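Putative HTH-type transcriptional regulator ybaQ (Escherichia coli, PDB 2EBY) probably binds DNA as a helix-turn-helix transcriptional regulator of the Cro/C1 type. Local coordinates at residues N72-A75 against A76-W80; I95-V98 against A99-L102. All blocks are in the same frame, centred on the assembly; numbering follows the deposited sequence.

Interaction 1 (N72-A75 against A76-W80); sequences NLQA and AVDLW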
# COMPACT_ATOMS: atom_id res chain seq x y z
N ASN A 72 7.99 -0.02 4.12
CA ASN A 72 8.82 -0.50 3.02
C ASN A 72 8.89 -2.02 3.00
O ASN A 72 8.91 -2.63 1.93
CB ASN A 72 10.24 0.10 3.08
CG ASN A 72 10.25 1.60 2.85
OD1 ASN A 72 9.38 2.14 2.15
ND2 ASN A 72 11.24 2.29 3.42
N LEU A 73 8.89 -2.63 4.18
CA LEU A 73 8.93 -4.09 4.30
C LEU A 73 7.65 -4.69 3.73
O LEU A 73 7.69 -5.68 3.00
CB LEU A 73 9.09 -4.50 5.76
CG LEU A 73 10.42 -4.12 6.43
CD1 LEU A 73 10.34 -4.39 7.91
CD2 LEU A 73 11.58 -4.90 5.81
N GLN A 74 6.51 -4.08 4.05
CA GLN A 74 5.24 -4.60 3.53
C GLN A 74 5.18 -4.37 2.02
O GLN A 74 4.62 -5.18 1.29
CB GLN A 74 4.05 -3.91 4.21
CG GLN A 74 2.69 -4.40 3.72
CD GLN A 74 2.47 -5.87 4.02
OE1 GLN A 74 2.59 -6.30 5.16
NE2 GLN A 74 2.13 -6.64 2.99
N ALA A 75 5.76 -3.26 1.57
CA ALA A 75 5.77 -2.95 0.14
C ALA A 75 6.50 -4.06 -0.61
O ALA A 75 6.06 -4.49 -1.65
CB ALA A 75 6.47 -1.61 -0.11
N ALA A 76 7.63 -4.50 -0.06
CA ALA A 76 8.41 -5.56 -0.69
C ALA A 76 7.60 -6.84 -0.83
O ALA A 76 7.71 -7.54 -1.83
CB ALA A 76 9.67 -5.83 0.12
N VAL A 77 6.80 -7.14 0.19
CA VAL A 77 5.96 -8.33 0.18
C VAL A 77 4.87 -8.17 -0.87
O VAL A 77 4.56 -9.11 -1.61
CB VAL A 77 5.29 -8.56 1.56
CG1 VAL A 77 4.21 -9.62 1.45
CG2 VAL A 77 6.34 -8.98 2.57
N ASP A 78 4.28 -6.98 -0.95
CA ASP A 78 3.23 -6.74 -1.93
C ASP A 78 3.76 -6.95 -3.35
O ASP A 78 3.09 -7.55 -4.19
CB ASP A 78 2.66 -5.32 -1.79
CG ASP A 78 1.89 -5.12 -0.49
OD1 ASP A 78 1.31 -6.09 0.03
OD2 ASP A 78 1.84 -3.97 0.00
N LEU A 79 4.96 -6.46 -3.61
CA LEU A 79 5.57 -6.60 -4.91
C LEU A 79 5.84 -8.06 -5.22
O LEU A 79 5.59 -8.52 -6.33
CB LEU A 79 6.87 -5.80 -4.97
CG LEU A 79 6.67 -4.34 -5.36
CD1 LEU A 79 7.79 -3.47 -4.81
CD2 LEU A 79 6.60 -4.24 -6.87
N TRP A 80 6.34 -8.80 -4.23
CA TRP A 80 6.63 -10.21 -4.41
C TRP A 80 5.35 -10.97 -4.79
O TRP A 80 5.35 -11.77 -5.71
CB TRP A 80 7.21 -10.80 -3.13
CG TRP A 80 7.53 -12.25 -3.25
CD1 TRP A 80 8.67 -12.80 -3.77
CD2 TRP A 80 6.68 -13.35 -2.89
NE1 TRP A 80 8.58 -14.17 -3.76
CE2 TRP A 80 7.37 -14.54 -3.22
CE3 TRP A 80 5.41 -13.45 -2.32
CZ2 TRP A 80 6.83 -15.81 -3.01
CZ3 TRP A 80 4.86 -14.72 -2.10
CH2 TRP A 80 5.57 -15.88 -2.45
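Gln-74 and Asp-78, one turn apart on helix 67-83, are joined twice, through the backbone and through their side chains. In the backbone, Asp-78 N donates to Gln-74 O at 2.9 Å, one of four consecutive i to i+4 bonds that carry the helix from Asn-72 O to Leu-79 N. The side chain of Gln-74 starts out pointing away from residues 76-80. With CG anti to the backbone N (chi1 -180°) it leaves CB beside its own carbonyl carbon, and this places Gln-74 CG 3.8 Å from Asp-78 OD2. A bend at chi2 then turns the amide toward the next turn of the helix, bringing Gln-74 CD within 4.2 Å of Asp-78 OD1. At the tip, Gln-74 NE2 donates to Asp-78 OD1 over 3.1 Å, with an N-H...O angle of 156°. The acceptor lies almost in the amide plane, but the donor comes from above the carboxylate, whose plane is turned 42° from that of the amide. Gln-74 NE2 also rests 3.9 Å from Val-77 CG1, so one methyl group flanks the polar link. The other amide atom, OE1, accepts from the backbone N of Leu-51. With both ends of this buried amide engaged, its rotation is effectively fixed. Elsewhere on the helix, Leu-79 CD1 lies beside the carbonyl oxygen of the preceding turn, 3.7 Å from Ala-75 O. Helix 67-83 is in this way packed between several neighbours: Leu-73 and Gln-74 pack on Pro-11 of helix 11-20, Gln-74 also touches Lys-50 in the loop before helix 53-63, and Asp-78 and Leu-79 meet Thr-53 and Phe-57 of the second subunit.

Interaction 2 (I95-V98 against A99-L102); sequences IETV and AEYL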
# COMPACT_ATOMS: atom_id res chain seq x y z
N ILE A 95 -1.72 -6.92 -21.71
CA ILE A 95 -2.21 -5.53 -21.69
C ILE A 95 -1.66 -4.63 -22.80
O ILE A 95 -0.45 -4.53 -23.00
CB ILE A 95 -1.91 -4.85 -20.34
CG1 ILE A 95 -2.90 -5.32 -19.27
CG2 ILE A 95 -1.97 -3.33 -20.49
CD1 ILE A 95 -2.69 -4.67 -17.92
N GLU A 96 -2.57 -3.95 -23.49
CA GLU A 96 -2.20 -3.02 -24.56
C GLU A 96 -1.96 -1.64 -23.96
O GLU A 96 -2.75 -1.15 -23.15
CB GLU A 96 -3.33 -2.95 -25.59
CG GLU A 96 -3.15 -1.88 -26.66
CD GLU A 96 -4.27 -1.88 -27.69
OE1 GLU A 96 -5.45 -2.04 -27.31
OE2 GLU A 96 -3.98 -1.72 -28.89
N THR A 97 -0.86 -1.01 -24.36
CA THR A 97 -0.52 0.32 -23.85
C THR A 97 -1.42 1.38 -24.48
O THR A 97 -2.07 1.13 -25.50
CB THR A 97 0.95 0.66 -24.15
OG1 THR A 97 1.08 1.01 -25.54
CG2 THR A 97 1.84 -0.53 -23.86
N VAL A 98 -1.47 2.55 -23.87
CA VAL A 98 -2.30 3.64 -24.38
C VAL A 98 -1.74 4.21 -25.68
O VAL A 98 -2.48 4.73 -26.51
CB VAL A 98 -2.43 4.76 -23.33
CG1 VAL A 98 -1.17 5.60 -23.29
CG2 VAL A 98 -3.63 5.61 -23.63
N ALA A 99 -0.42 4.13 -25.84
CA ALA A 99 0.23 4.63 -27.05
C ALA A 99 -0.22 3.80 -28.24
O ALA A 99 -0.51 4.33 -29.32
CB ALA A 99 1.74 4.54 -26.90
N GLU A 100 -0.25 2.49 -28.05
CA GLU A 100 -0.68 1.56 -29.08
C GLU A 100 -2.16 1.76 -29.36
O GLU A 100 -2.56 1.95 -30.51
CB GLU A 100 -0.44 0.12 -28.62
CG GLU A 100 1.01 -0.30 -28.65
CD GLU A 100 1.23 -1.62 -27.96
OE1 GLU A 100 2.24 -2.28 -28.25
OE2 GLU A 100 0.39 -1.99 -27.11
N TYR A 101 -2.96 1.74 -28.30
CA TYR A 101 -4.40 1.91 -28.43
C TYR A 101 -4.78 3.18 -29.18
O TYR A 101 -5.60 3.14 -30.10
CB TYR A 101 -5.08 1.94 -27.06
CG TYR A 101 -6.57 2.18 -27.16
CD1 TYR A 101 -7.42 1.20 -27.67
CD2 TYR A 101 -7.11 3.42 -26.82
CE1 TYR A 101 -8.78 1.45 -27.84
CE2 TYR A 101 -8.47 3.68 -26.98
CZ TYR A 101 -9.29 2.69 -27.50
OH TYR A 101 -10.64 2.94 -27.68
N LEU A 102 -4.21 4.31 -28.78
CA LEU A 102 -4.53 5.57 -29.45
C LEU A 102 -4.16 5.52 -30.93
O LEU A 102 -4.85 6.10 -31.75
CB LEU A 102 -3.81 6.73 -28.77
CG LEU A 102 -4.32 7.09 -27.38
CD1 LEU A 102 -3.58 8.32 -26.88
CD2 LEU A 102 -5.82 7.36 -27.43
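A capping box formed by Thr-97 and Glu-100 starts helix 98-107, with Thr-97 as the N-cap. Glu-100 N donates to Thr-97 OG1 at 3.2 Å, and in return Glu-100 OE2 accepts from Thr-97 N, also at 3.2 Å. This second bond reaches the carboxylate on its anti side, 34° out of its plane; the hydroxyl adds a weak bond to the same oxygen. Thr-97 OG1 can serve the cap because it stands between the backbone N and the carbonyl carbon (chi1 76°). Glu-96 runs past the box, Glu-96 CG lying 3.6 Å from Glu-100 OE2, and Glu-96 OE1 lies at the edge of the Tyr-101 ring, 3.8 Å from Tyr-101 CD1. Its OE2 forms a salt bridge with Arg-104, whereas Tyr-101 OH bonds Glu-29 of the second subunit. Were Glu-96 replaced by alanine, Arg-104 would probably lose this carboxylate mate, and the flank of the Glu-100 side chain some of its cover. The two carboxylates are like charges, with Glu-96 OE2 4.7 Å from Glu-100 OE2; Arg-104 and the positive end of the helix dipole are likely to offset their repulsion.

In the fold
Interactions 1 and 2 follow one another along the chain, separated by the end of helix 67-83 and by helix 86-94. Their centres are about 28 Å apart and their nearest atoms about 14 Å, so they do not touch. The centre of interaction 1 lies about 5 Å from the centre of the chain, that of interaction 2 about 31 Å from it, on the extended C-terminal part. What they share is the second subunit: residues 76-80 meet its helix 53-63, and residues 95-102 reach Glu-29 and Leu-33 on its helix 27-34. That helix belongs to the predicted helix-turn-helix motif, so the C-terminal part of one subunit packs against the probable DNA-binding unit of the other.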